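PDB 4R4X: pngf-ii from Elizabethkingia meningoseptica, which is a peptide:N-glycosidase that probably releases N-linked glycans from glycoproteins by hydrolysing the amide bond between the sugar and the asparagine side chain. Local coordinates for residues E192-N197 / Q206-F211; I216-V221 / T264-G269; N324-R329 / R465-A470. All blocks are in the same frame, centred on the assembly; numbering follows the deposited sequence.

Contacts 1 and 2 are neighbours, with centres about 11 Å apart, and they share the edge of the nine-stranded sheet. Strands 209-211 and 216-222 pair antiparallel there, with probable hydrogen bonds from Leu218 N to Gln209 O (2.8 Å) and from Phe211 N to Ile216 O (2.9 Å). Contact 1 ties this edge to the four-stranded sheet, and contact 2 packs the helix 262-268 on it. Contact 3 lies at the other outer strand of the four-stranded sheet, with its centre about 21 Å from that of contact 1 and about 28 Å from that of contact 2. The zinc ligands, Glu52 with Asp159 and His542 with His545 of the C-terminal polyhistidine run, belong to none of the three.

Contact 1. Residues E192-N197 / Q206-F211; sequences ENETIN and QVIQRF
Glu194 and Arg210 form a salt bridge between two sheets of the PNGase F-like beta fold: Glu194 lies on strand 186-196, an outer strand of the four-stranded sheet, and Arg210 on strand 209-211, an outer strand of the nine-stranded one. Arg210 NH1 donates to Glu194 OE2 over 3.2 Å, with an N-H...O angle of 151°. The acceptor lies close to the guanidinium plane, at its edge, yet the donor reaches the oxygen from above the carboxylate plane, and the two flat groups are turned 45° apart. The bend of Glu194 at chi2 (-46°) turns the carboxylate aside, so that OE2 points toward Arg210 NH1, while Arg210 stretches out from CG to NE and crosses the glutamate at about a right angle. A G1 beta bulge, in which Asn193 and Glu194 both face Ile360, sits at the root of the glutamate. Arg210 NH2 has further partners, a salt bridge to Asp205 and a hydrogen bond to Lys203 O, which probably help to fix the guanidinium's rotation. The CG1-CD1 arm of Ile208 points at the glutamate, while its CG2 covers one face of the guanidinium, 3.9 Å above the plane and over its centre. A water adds to the bridge, accepting from Arg210 NE at 2.8 Å. The same water lies 2.7 Å from Thr195 O.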
ATOM      1  N   GLU A 192     -12.608   8.835   0.988  1.00 17.68           N
ATOM      2  CA  GLU A 192     -13.375   7.952   0.119  1.00 19.59           C
ATOM      3  C   GLU A 192     -14.271   8.774  -0.806  1.00 18.89           C
ATOM      4  O   GLU A 192     -15.093   9.550  -0.331  1.00 16.86           O
ATOM      5  CB  GLU A 192     -14.235   6.993   0.949  1.00 24.08           C
ATOM      6  CG  GLU A 192     -14.973   5.982   0.090  1.00 27.91           C
ATOM      7  CD  GLU A 192     -15.497   4.787   0.885  1.00 33.97           C
ATOM      8  OE1 GLU A 192     -15.621   3.689   0.285  1.00 37.77           O
ATOM      9  OE2 GLU A 192     -15.756   4.933   2.104  1.00 36.72           O
ATOM     10  N   ASN A 193     -14.060   8.621  -2.112  1.00 18.28           N
ATOM     11  CA  ASN A 193     -14.756   9.368  -3.136  1.00 18.89           C
ATOM     12  C   ASN A 193     -14.918  10.860  -2.807  1.00 17.82           C
ATOM     13  O   ASN A 193     -16.013  11.379  -2.857  1.00 17.85           O
ATOM     14  CB  ASN A 193     -16.126   8.717  -3.396  1.00 21.25           C
ATOM     15  CG  ASN A 193     -16.001   7.243  -3.797  1.00 23.53           C
ATOM     16  OD1 ASN A 193     -15.088   6.854  -4.535  1.00 26.18           O
ATOM     17  ND2 ASN A 193     -16.906   6.417  -3.300  1.00 25.25           N
ATOM     18  N   GLU A 194     -13.815  11.530  -2.503  1.00 17.01           N
ATOM     19  CA  GLU A 194     -13.811  12.956  -2.167  1.00 17.56           C
ATOM     20  C   GLU A 194     -13.505  13.813  -3.370  1.00 16.23           C
ATOM     21  O   GLU A 194     -12.507  13.607  -4.047  1.00 15.31           O
ATOM     22  CB  GLU A 194     -12.743  13.305  -1.121  1.00 19.04           C
ATOM     23  CG  GLU A 194     -13.118  13.149   0.332  1.00 21.33           C
ATOM     24  CD  GLU A 194     -14.475  13.705   0.733  1.00 21.96           C
ATOM     25  OE1 GLU A 194     -15.205  12.931   1.399  1.00 23.24           O
ATOM     26  OE2 GLU A 194     -14.800  14.874   0.416  1.00 21.80           O
ATOM     27  N   THR A 195     -14.331  14.824  -3.576  1.00 15.23           N
ATOM     28  CA  THR A 195     -14.079  15.815  -4.615  1.00 14.62           C
ATOM     29  C   THR A 195     -12.893  16.720  -4.309  1.00 14.06           C
ATOM     30  O   THR A 195     -12.746  17.229  -3.195  1.00 13.66           O
ATOM     31  CB  THR A 195     -15.320  16.680  -4.795  1.00 15.04           C
ATOM     32  OG1 THR A 195     -16.370  15.841  -5.284  1.00 14.03           O
ATOM     33  CG2 THR A 195     -15.049  17.819  -5.744  1.00 14.84           C
ATOM     34  N   ILE A 196     -12.061  16.914  -5.314  1.00 13.55           N
ATOM     35  CA  ILE A 196     -11.020  17.940  -5.320  1.00 13.54           C
ATOM     36  C   ILE A 196     -11.276  18.774  -6.583  1.00 13.91           C
ATOM     37  O   ILE A 196     -11.253  18.245  -7.688  1.00 13.87           O
ATOM     38  CB  ILE A 196      -9.596  17.354  -5.304  1.00 13.39           C
ATOM     39  CG1 ILE A 196      -9.402  16.493  -4.048  1.00 13.20           C
ATOM     40  CG2 ILE A 196      -8.577  18.501  -5.309  1.00 13.59           C
ATOM     41  CD1 ILE A 196      -8.038  15.845  -3.883  1.00 13.51           C
ATOM     42  N   ASN A 197     -11.587  20.053  -6.401  1.00 13.88           N
ATOM     43  CA  ASN A 197     -12.093  20.922  -7.483  1.00 14.83           C
ATOM     44  C   ASN A 197     -11.750  22.394  -7.222  1.00 14.97           C
ATOM     45  O   ASN A 197     -10.938  22.699  -6.350  1.00 15.91           O
ATOM     46  CB  ASN A 197     -13.620  20.709  -7.700  1.00 14.60           C
ATOM     47  CG  ASN A 197     -14.489  21.295  -6.576  1.00 15.33           C
ATOM     48  OD1 ASN A 197     -15.697  21.534  -6.773  1.00 18.15           O
ATOM     49  ND2 ASN A 197     -13.910  21.511  -5.407  1.00 14.09           N
ATOM     50  N   GLN A 206     -17.085  19.225   9.342  1.00 21.69           N
ATOM     51  CA  GLN A 206     -16.510  18.894  10.636  1.00 24.34           C
ATOM     52  C   GLN A 206     -15.407  17.829  10.606  1.00 23.75           C
ATOM     53  O   GLN A 206     -14.618  17.731  11.554  1.00 23.57           O
ATOM     54  CB  GLN A 206     -17.616  18.501  11.617  1.00 28.60           C
ATOM     55  CG  GLN A 206     -18.141  19.652  12.467  1.00 31.34           C
ATOM     56  CD  GLN A 206     -18.806  19.108  13.722  1.00 36.90           C
ATOM     57  OE1 GLN A 206     -18.196  19.041  14.793  1.00 42.03           O
ATOM     58  NE2 GLN A 206     -20.024  18.633  13.570  1.00 39.29           N
ATOM     59  N   VAL A 207     -15.329  17.074   9.508  1.00 23.53           N
ATOM     60  CA  VAL A 207     -14.367  15.997   9.339  1.00 23.26           C
ATOM     61  C   VAL A 207     -13.248  16.392   8.359  1.00 21.54           C
ATOM     62  O   VAL A 207     -12.066  16.212   8.659  1.00 21.07           O
ATOM     63  CB  VAL A 207     -15.072  14.705   8.849  1.00 25.25           C
ATOM     64  CG1 VAL A 207     -14.068  13.586   8.642  1.00 26.25           C
ATOM     65  CG2 VAL A 207     -16.133  14.259   9.845  1.00 27.36           C
ATOM     66  N   ILE A 208     -13.618  16.952   7.211  1.00 19.30           N
ATOM     67  CA  ILE A 208     -12.651  17.362   6.188  1.00 18.25           C
ATOM     68  C   ILE A 208     -12.525  18.884   6.071  1.00 17.58           C
ATOM     69  O   ILE A 208     -13.510  19.580   5.808  1.00 17.37           O
ATOM     70  CB  ILE A 208     -13.070  16.797   4.824  1.00 18.06           C
ATOM     71  CG1 ILE A 208     -13.163  15.273   4.931  1.00 18.40           C
ATOM     72  CG2 ILE A 208     -12.077  17.223   3.735  1.00 17.77           C
ATOM     73  CD1 ILE A 208     -13.455  14.565   3.639  1.00 18.59           C
ATOM     74  N   GLN A 209     -11.312  19.390   6.239  1.00 16.93           N
ATOM     75  CA  GLN A 209     -11.023  20.785   5.968  1.00 17.05           C
ATOM     76  C   GLN A 209     -10.632  20.949   4.505  1.00 16.91           C
ATOM     77  O   GLN A 209      -9.931  20.089   3.927  1.00 15.66           O
ATOM     78  CB  GLN A 209      -9.916  21.278   6.883  1.00 18.97           C
ATOM     79  CG  GLN A 209     -10.254  21.099   8.361  1.00 21.16           C
ATOM     80  CD  GLN A 209      -9.053  21.319   9.261  1.00 22.37           C
ATOM     81  OE1 GLN A 209      -8.609  20.419   9.967  1.00 29.44           O
ATOM     82  NE2 GLN A 209      -8.549  22.504   9.251  1.00 23.18           N
ATOM     83  N   ARG A 210     -11.061  22.053   3.910  1.00 16.23           N
ATOM     84  CA  ARG A 210     -10.792  22.308   2.494  1.00 16.00           C
ATOM     85  C   ARG A 210     -10.175  23.674   2.317  1.00 16.28           C
ATOM     86  O   ARG A 210     -10.668  24.662   2.846  1.00 15.91           O
ATOM     87  CB  ARG A 210     -12.073  22.222   1.671  1.00 15.49           C
ATOM     88  CG  ARG A 210     -12.846  20.933   1.877  1.00 15.96           C
ATOM     89  CD  ARG A 210     -13.956  20.737   0.836  1.00 15.96           C
ATOM     90  NE  ARG A 210     -14.462  19.365   0.930  1.00 16.49           N
ATOM     91  CZ  ARG A 210     -15.245  18.909   1.904  1.00 17.49           C
ATOM     92  NH1 ARG A 210     -15.597  17.630   1.918  1.00 19.15           N
ATOM     93  NH2 ARG A 210     -15.677  19.716   2.886  1.00 17.93           N
ATOM     94  N   PHE A 211      -9.088  23.737   1.575  1.00 14.96           N
ATOM     95  CA  PHE A 211      -8.397  25.001   1.360  1.00 15.00           C
ATOM     96  C   PHE A 211      -8.159  25.161  -0.140  1.00 14.80           C
ATOM     97  O   PHE A 211      -8.470  24.258  -0.926  1.00 13.95           O
ATOM     98  CB  PHE A 211      -7.063  25.019   2.105  1.00 15.55           C
ATOM     99  CG  PHE A 211      -7.174  24.763   3.586  1.00 15.69           C
ATOM    100  CD1 PHE A 211      -7.406  25.819   4.483  1.00 15.99           C
ATOM    101  CD2 PHE A 211      -7.069  23.477   4.088  1.00 16.01           C
ATOM    102  CE1 PHE A 211      -7.501  25.571   5.843  1.00 16.28           C
ATOM    103  CE2 PHE A 211      -7.166  23.226   5.435  1.00 16.73           C
ATOM    104  CZ  PHE A 211      -7.396  24.271   6.317  1.00 16.93           C
TER
HETATM  105  O   HOH W   1     -14.248  17.265  -0.976  1.00 23.20           O

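Contact 2. Residues I216-V221 / T264-G269; sequences IILKKV and TGLTQG
Leu266, on the helix 262-268, spreads its two methyl groups over one face of strand 216-222, each meeting a different residue. CD2 touches Ile216 CD1 at 3.9 Å, the closer half of the contact, and CD1 reaches Leu218 CD2 more loosely, at 4.3 Å. The strand alternates: Ile216 and Leu218 face the helix, whereas Ile217 between them faces strand 186-196 and packs on Phe191 and Ile196. The Ile216 chain reaches out through CG1, which is anti to the carbonyl carbon (chi1 -53°), so that its terminal methyl leads and meets Leu266 obliquely. Phe211 on strand 209-211 touches all three of these residues, and Val388 and Met389 from a loop add cover to Ile216 and Leu266 respectively. Outward from this buried patch the helix turns polar. Thr267 bonds through OG1 to Tyr263 O, Gln268 is exposed, and Gly269 N closes the last turn on Gly265 O at 2.8 Å before the chain leaves the helix with positive phi. On the strand, Lys220 is likewise exposed. Between 216-221 and 264-269 the meeting is one of methyl groups, which implies that dispersion and exclusion of water hold them together, with fit mattering more than any directed bond.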
ATOM      1  N   ILE A 216      -7.355  21.581  -2.090  1.00 12.58           N
ATOM      2  CA  ILE A 216      -6.667  20.908  -0.977  1.00 13.53           C
ATOM      3  C   ILE A 216      -7.708  20.379   0.001  1.00 13.88           C
ATOM      4  O   ILE A 216      -8.576  21.139   0.447  1.00 13.64           O
ATOM      5  CB  ILE A 216      -5.763  21.883  -0.216  1.00 13.79           C
ATOM      6  CG1 ILE A 216      -4.792  22.603  -1.165  1.00 13.90           C
ATOM      7  CG2 ILE A 216      -4.995  21.162   0.878  1.00 14.00           C
ATOM      8  CD1 ILE A 216      -4.241  23.903  -0.592  1.00 14.25           C
ATOM      9  N   ILE A 217      -7.652  19.082   0.283  1.00 13.74           N
ATOM     10  CA  ILE A 217      -8.466  18.475   1.328  1.00 14.50           C
ATOM     11  C   ILE A 217      -7.559  17.897   2.426  1.00 15.55           C
ATOM     12  O   ILE A 217      -6.525  17.265   2.134  1.00 15.53           O
ATOM     13  CB  ILE A 217      -9.442  17.401   0.783  1.00 14.34           C
ATOM     14  CG1 ILE A 217      -8.704  16.272   0.061  1.00 14.85           C
ATOM     15  CG2 ILE A 217     -10.449  18.043  -0.173  1.00 15.43           C
ATOM     16  CD1 ILE A 217      -9.620  15.228  -0.542  1.00 14.65           C
ATOM     17  N   LEU A 218      -7.970  18.061   3.680  1.00 15.33           N
ATOM     18  CA  LEU A 218      -7.098  17.754   4.822  1.00 17.13           C
ATOM     19  C   LEU A 218      -7.902  17.161   5.974  1.00 16.84           C
ATOM     20  O   LEU A 218      -9.013  17.595   6.222  1.00 16.65           O
ATOM     21  CB  LEU A 218      -6.449  19.051   5.304  1.00 19.15           C
ATOM     22  CG  LEU A 218      -5.285  18.892   6.280  1.00 21.70           C
ATOM     23  CD1 LEU A 218      -4.060  18.452   5.517  1.00 22.53           C
ATOM     24  CD2 LEU A 218      -4.944  20.186   7.010  1.00 23.01           C
ATOM     25  N   LYS A 219      -7.344  16.186   6.681  1.00 16.26           N
ATOM     26  CA  LYS A 219      -7.963  15.728   7.919  1.00 17.37           C
ATOM     27  C   LYS A 219      -6.915  15.284   8.921  1.00 17.55           C
ATOM     28  O   LYS A 219      -5.727  15.150   8.590  1.00 16.84           O
ATOM     29  CB  LYS A 219      -8.977  14.613   7.669  1.00 17.70           C
ATOM     30  CG  LYS A 219      -8.417  13.325   7.132  1.00 18.64           C
ATOM     31  CD  LYS A 219      -9.338  12.114   7.371  1.00 19.74           C
ATOM     32  CE  LYS A 219     -10.762  12.335   6.927  1.00 19.45           C
ATOM     33  NZ  LYS A 219     -11.595  11.113   7.094  1.00 19.24           N
ATOM     34  N   LYS A 220      -7.366  15.079  10.152  1.00 18.37           N
ATOM     35  CA  LYS A 220      -6.522  14.513  11.192  1.00 20.17           C
ATOM     36  C   LYS A 220      -6.788  13.018  11.242  1.00 20.33           C
ATOM     37  O   LYS A 220      -7.958  12.581  11.209  1.00 19.31           O
ATOM     38  CB  LYS A 220      -6.830  15.129  12.558  1.00 23.44           C
ATOM     39  CG  LYS A 220      -6.427  16.577  12.721  1.00 27.06           C
ATOM     40  CD  LYS A 220      -6.482  17.049  14.179  1.00 30.97           C
ATOM     41  CE  LYS A 220      -7.868  16.839  14.780  1.00 33.95           C
ATOM     42  NZ  LYS A 220      -8.179  17.774  15.907  1.00 38.79           N
ATOM     43  N   VAL A 221      -5.725  12.222  11.273  1.00 18.40           N
ATOM     44  CA  VAL A 221      -5.861  10.781  11.406  1.00 18.20           C
ATOM     45  C   VAL A 221      -4.892  10.246  12.465  1.00 18.76           C
ATOM     46  O   VAL A 221      -3.746  10.693  12.554  1.00 16.76           O
ATOM     47  CB  VAL A 221      -5.660  10.019  10.065  1.00 19.10           C
ATOM     48  CG1 VAL A 221      -6.603  10.543   9.009  1.00 19.05           C
ATOM     49  CG2 VAL A 221      -4.242  10.131   9.557  1.00 21.25           C
ATOM     50  N   THR A 264      -0.343  26.486   9.650  1.00 15.97           N
ATOM     51  CA  THR A 264      -0.478  27.916   9.962  1.00 16.58           C
ATOM     52  C   THR A 264      -0.774  28.716   8.685  1.00 16.69           C
ATOM     53  O   THR A 264      -1.669  29.555   8.667  1.00 16.93           O
ATOM     54  CB  THR A 264       0.802  28.472  10.600  1.00 17.07           C
ATOM     55  OG1 THR A 264       1.359  27.482  11.475  1.00 16.96           O
ATOM     56  CG2 THR A 264       0.484  29.746  11.380  1.00 17.56           C
ATOM     57  N   GLY A 265      -0.033  28.423   7.617  1.00 16.56           N
ATOM     58  CA  GLY A 265      -0.297  29.013   6.316  1.00 16.64           C
ATOM     59  C   GLY A 265      -1.689  28.697   5.792  1.00 16.11           C
ATOM     60  O   GLY A 265      -2.397  29.585   5.314  1.00 16.42           O
ATOM     61  N   LEU A 266      -2.093  27.440   5.870  1.00 15.94           N
ATOM     62  CA  LEU A 266      -3.408  27.055   5.370  1.00 15.52           C
ATOM     63  C   LEU A 266      -4.548  27.703   6.162  1.00 15.56           C
ATOM     64  O   LEU A 266      -5.540  28.139   5.569  1.00 14.79           O
ATOM     65  CB  LEU A 266      -3.570  25.542   5.380  1.00 15.37           C
ATOM     66  CG  LEU A 266      -2.682  24.701   4.456  1.00 15.19           C
ATOM     67  CD1 LEU A 266      -2.756  23.258   4.888  1.00 15.61           C
ATOM     68  CD2 LEU A 266      -3.128  24.811   3.005  1.00 15.91           C
ATOM     69  N   THR A 267      -4.427  27.768   7.485  1.00 15.59           N
ATOM     70  CA  THR A 267      -5.551  28.244   8.297  1.00 17.68           C
ATOM     71  C   THR A 267      -5.607  29.763   8.411  1.00 18.14           C
ATOM     72  O   THR A 267      -6.705  30.351   8.442  1.00 18.50           O
ATOM     73  CB  THR A 267      -5.529  27.658   9.722  1.00 18.10           C
ATOM     74  OG1 THR A 267      -4.299  27.989  10.334  1.00 19.06           O
ATOM     75  CG2 THR A 267      -5.700  26.163   9.706  1.00 19.34           C
ATOM     76  N   GLN A 268      -4.440  30.393   8.509  1.00 19.33           N
ATOM     77  CA  GLN A 268      -4.343  31.856   8.663  1.00 20.36           C
ATOM     78  C   GLN A 268      -4.141  32.580   7.342  1.00 18.94           C
ATOM     79  O   GLN A 268      -4.570  33.725   7.182  1.00 17.43           O
ATOM     80  CB  GLN A 268      -3.169  32.253   9.566  1.00 22.25           C
ATOM     81  CG  GLN A 268      -3.199  31.656  10.953  1.00 25.34           C
ATOM     82  CD  GLN A 268      -4.569  31.723  11.580  1.00 28.19           C
ATOM     83  OE1 GLN A 268      -5.155  30.687  11.906  1.00 33.90           O
ATOM     84  NE2 GLN A 268      -5.112  32.943  11.719  1.00 27.65           N
ATOM     85  N   GLY A 269      -3.476  31.925   6.402  1.00 17.51           N
ATOM     86  CA  GLY A 269      -3.080  32.597   5.188  1.00 17.45           C
ATOM     87  C   GLY A 269      -1.597  32.541   4.921  1.00 16.89           C
ATOM     88  O   GLY A 269      -0.754  32.399   5.821  1.00 16.65           O
TER

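Contact 3. Residues N324-R329 / R465-A470; sequences NNTPYR and RLFNPA
The backbones come closest where Thr326, at the start of strand 326-331, lies 7.0 Å from Phe467, CA to CA, as the last residue of the 3-10 segment 465-467 stands opposite the beginning of that strand. Phe467 makes every contact from its side. Its CG stands anti to the carbonyl carbon (chi1 -64°), which carries the ring out from the 3-10 turn to the strand. There the ring edge meets the backbone: Asn325 O lies near the ring plane, 3.8 Å from Phe467 CE1 and 3.9 Å from its CD1. The Pro327 and Phe467 side chains cross at about a right angle, with Pro327 CD 4.1 Å from Phe467 CE1, and Thr326 CG2 comes within 4.2 Å of Phe467 CD1. The hydroxyl of Thr326 serves its own sheet, bonding to Gln238. His323 also meets the Phe467 ring, the planes about 50° apart, and a backbone hydrogen bond between His323 and Leu466 ties the 3-10 segment to the residue just before 324-329. The pairing joins the N-terminal and C-terminal family regions of the glycosidase. Its chemistry implies modest, mostly apolar adhesion, probably helped by the slightly positive C-H edge of the ring facing a carbonyl oxygen.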
ATOM      1  N   ASN A 324     -10.623   3.227 -16.407  1.00 14.48           N
ATOM      2  CA  ASN A 324     -11.676   3.921 -15.639  1.00 16.17           C
ATOM      3  C   ASN A 324     -11.200   4.867 -14.562  1.00 15.27           C
ATOM      4  O   ASN A 324     -11.880   5.856 -14.237  1.00 14.28           O
ATOM      5  CB  ASN A 324     -12.629   2.872 -15.047  1.00 19.15           C
ATOM      6  CG  ASN A 324     -13.416   2.154 -16.141  1.00 23.04           C
ATOM      7  OD1 ASN A 324     -13.771   2.763 -17.139  1.00 25.85           O
ATOM      8  ND2 ASN A 324     -13.670   0.874 -15.968  1.00 26.50           N
ATOM      9  N   ASN A 325     -10.049   4.557 -13.979  1.00 14.73           N
ATOM     10  CA  ASN A 325      -9.457   5.411 -12.952  1.00 15.53           C
ATOM     11  C   ASN A 325      -7.956   5.094 -12.820  1.00 14.21           C
ATOM     12  O   ASN A 325      -7.466   4.132 -13.418  1.00 12.75           O
ATOM     13  CB  ASN A 325     -10.191   5.232 -11.616  1.00 17.53           C
ATOM     14  CG  ASN A 325     -10.130   3.806 -11.112  1.00 21.19           C
ATOM     15  OD1 ASN A 325      -9.070   3.303 -10.791  1.00 22.96           O
ATOM     16  ND2 ASN A 325     -11.277   3.145 -11.060  1.00 24.56           N
ATOM     17  N   THR A 326      -7.247   5.928 -12.066  1.00 13.00           N
ATOM     18  CA  THR A 326      -5.814   5.830 -11.943  1.00 12.71           C
ATOM     19  C   THR A 326      -5.464   5.460 -10.527  1.00 12.70           C
ATOM     20  O   THR A 326      -5.880   6.159  -9.612  1.00 12.78           O
ATOM     21  CB  THR A 326      -5.092   7.147 -12.193  1.00 12.74           C
ATOM     22  OG1 THR A 326      -5.776   7.888 -13.205  1.00 13.72           O
ATOM     23  CG2 THR A 326      -3.642   6.871 -12.580  1.00 12.41           C
ATOM     24  N   PRO A 327      -4.711   4.363 -10.347  1.00 12.27           N
ATOM     25  CA  PRO A 327      -4.202   4.013  -9.043  1.00 12.32           C
ATOM     26  C   PRO A 327      -2.744   4.433  -8.881  1.00 12.34           C
ATOM     27  O   PRO A 327      -1.962   4.341  -9.837  1.00 11.52           O
ATOM     28  CB  PRO A 327      -4.293   2.508  -9.051  1.00 12.39           C
ATOM     29  CG  PRO A 327      -3.996   2.140 -10.485  1.00 12.37           C
ATOM     30  CD  PRO A 327      -4.425   3.305 -11.330  1.00 12.11           C
ATOM     31  N   TYR A 328      -2.417   4.882  -7.673  1.00 12.16           N
ATOM     32  CA  TYR A 328      -1.067   5.252  -7.296  1.00 12.08           C
ATOM     33  C   TYR A 328      -0.774   4.679  -5.916  1.00 12.36           C
ATOM     34  O   TYR A 328      -1.511   4.941  -4.961  1.00 13.38           O
ATOM     35  CB  TYR A 328      -0.909   6.763  -7.214  1.00 12.50           C
ATOM     36  CG  TYR A 328      -1.401   7.596  -8.385  1.00 12.68           C
ATOM     37  CD1 TYR A 328      -2.735   7.969  -8.478  1.00 12.83           C
ATOM     38  CD2 TYR A 328      -0.514   8.072  -9.358  1.00 12.72           C
ATOM     39  CE1 TYR A 328      -3.183   8.789  -9.504  1.00 13.24           C
ATOM     40  CE2 TYR A 328      -0.961   8.876 -10.402  1.00 13.21           C
ATOM     41  CZ  TYR A 328      -2.296   9.230 -10.463  1.00 13.26           C
ATOM     42  OH  TYR A 328      -2.769  10.053 -11.465  1.00 14.04           O
ATOM     43  N   ARG A 329       0.310   3.932  -5.790  1.00 11.65           N
ATOM     44  CA  ARG A 329       0.676   3.398  -4.494  1.00 12.21           C
ATOM     45  C   ARG A 329       2.179   3.496  -4.309  1.00 12.20           C
ATOM     46  O   ARG A 329       2.958   3.011  -5.148  1.00 11.18           O
ATOM     47  CB  ARG A 329       0.201   1.948  -4.337  1.00 12.39           C
ATOM     48  CG  ARG A 329       0.311   1.400  -2.905  1.00 12.98           C
ATOM     49  CD  ARG A 329      -0.229  -0.028  -2.787  1.00 13.61           C
ATOM     50  NE  ARG A 329      -0.425  -0.466  -1.392  1.00 14.57           N
ATOM     51  CZ  ARG A 329      -0.576  -1.732  -1.000  1.00 15.63           C
ATOM     52  NH1 ARG A 329      -0.522  -2.730  -1.878  1.00 15.42           N
ATOM     53  NH2 ARG A 329      -0.763  -2.026   0.294  1.00 15.86           N
ATOM     54  N   ARG A 465      -0.751   5.589 -22.133  1.00 10.75           N
ATOM     55  CA  ARG A 465      -1.685   6.227 -23.075  1.00 11.21           C
ATOM     56  C   ARG A 465      -3.162   5.987 -22.742  1.00 10.40           C
ATOM     57  O   ARG A 465      -3.980   6.909 -22.862  1.00 10.33           O
ATOM     58  CB  ARG A 465      -1.363   5.754 -24.499  1.00 11.50           C
ATOM     59  CG  ARG A 465      -2.209   6.388 -25.578  1.00 12.06           C
ATOM     60  CD  ARG A 465      -1.829   7.838 -25.802  1.00 12.38           C
ATOM     61  NE  ARG A 465      -2.712   8.498 -26.760  1.00 12.23           N
ATOM     62  CZ  ARG A 465      -3.846   9.124 -26.463  1.00 12.98           C
ATOM     63  NH1 ARG A 465      -4.308   9.176 -25.221  1.00 12.77           N
ATOM     64  NH2 ARG A 465      -4.537   9.693 -27.447  1.00 13.59           N
ATOM     65  N   LEU A 466      -3.500   4.781 -22.289  1.00 10.74           N
ATOM     66  CA  LEU A 466      -4.895   4.395 -22.075  1.00 10.91           C
ATOM     67  C   LEU A 466      -5.505   4.999 -20.799  1.00 10.92           C
ATOM     68  O   LEU A 466      -6.715   4.880 -20.553  1.00 10.34           O
ATOM     69  CB  LEU A 466      -5.038   2.871 -22.063  1.00 11.43           C
ATOM     70  CG  LEU A 466      -4.738   2.144 -23.378  1.00 12.23           C
ATOM     71  CD1 LEU A 466      -4.904   0.632 -23.225  1.00 13.32           C
ATOM     72  CD2 LEU A 466      -5.586   2.679 -24.524  1.00 12.48           C
ATOM     73  N   PHE A 467      -4.666   5.630 -19.985  1.00 10.28           N
ATOM     74  CA  PHE A 467      -5.155   6.414 -18.844  1.00 10.63           C
ATOM     75  C   PHE A 467      -5.531   7.845 -19.256  1.00 10.67           C
ATOM     76  O   PHE A 467      -6.057   8.588 -18.436  1.00 10.29           O
ATOM     77  CB  PHE A 467      -4.115   6.473 -17.718  1.00 10.88           C
ATOM     78  CG  PHE A 467      -3.813   5.142 -17.092  1.00 11.22           C
ATOM     79  CD1 PHE A 467      -4.571   4.664 -16.012  1.00 11.55           C
ATOM     80  CD2 PHE A 467      -2.785   4.340 -17.584  1.00 11.01           C
ATOM     81  CE1 PHE A 467      -4.304   3.438 -15.446  1.00 11.41           C
ATOM     82  CE2 PHE A 467      -2.512   3.110 -17.015  1.00 11.75           C
ATOM     83  CZ  PHE A 467      -3.254   2.663 -15.912  1.00 11.85           C
ATOM     84  N   ASN A 468      -5.279   8.221 -20.523  1.00 10.79           N
ATOM     85  CA  ASN A 468      -5.237   9.637 -20.912  1.00 11.34           C
ATOM     86  C   ASN A 468      -6.176   9.997 -22.076  1.00 11.42           C
ATOM     87  O   ASN A 468      -5.727  10.506 -23.104  1.00 11.55           O
ATOM     88  CB  ASN A 468      -3.793  10.038 -21.296  1.00 11.57           C
ATOM     89  CG  ASN A 468      -2.872  10.219 -20.078  1.00 11.60           C
ATOM     90  OD1 ASN A 468      -2.877  11.262 -19.423  1.00 12.02           O
ATOM     91  ND2 ASN A 468      -2.083   9.221 -19.789  1.00 11.47           N
ATOM     92  N   PRO A 469      -7.486   9.776 -21.908  1.00 11.45           N
ATOM     93  CA  PRO A 469      -8.387  10.053 -23.023  1.00 11.82           C
ATOM     94  C   PRO A 469      -8.368  11.485 -23.586  1.00 12.84           C
ATOM     95  O   PRO A 469      -8.474  11.649 -24.800  1.00 13.86           O
ATOM     96  CB  PRO A 469      -9.767   9.680 -22.462  1.00 11.97           C
ATOM     97  CG  PRO A 469      -9.633   9.802 -20.976  1.00 11.73           C
ATOM     98  CD  PRO A 469      -8.218   9.354 -20.701  1.00 11.60           C
ATOM     99  N   ALA A 470      -8.227  12.497 -22.728  1.00 12.29           N
ATOM    100  CA  ALA A 470      -8.282  13.890 -23.152  1.00 12.76           C
ATOM    101  C   ALA A 470      -6.905  14.468 -23.528  1.00 12.43           C
ATOM    102  O   ALA A 470      -6.781  15.665 -23.728  1.00 12.61           O
ATOM    103  CB  ALA A 470      -8.939  14.735 -22.072  1.00 12.66           C
TER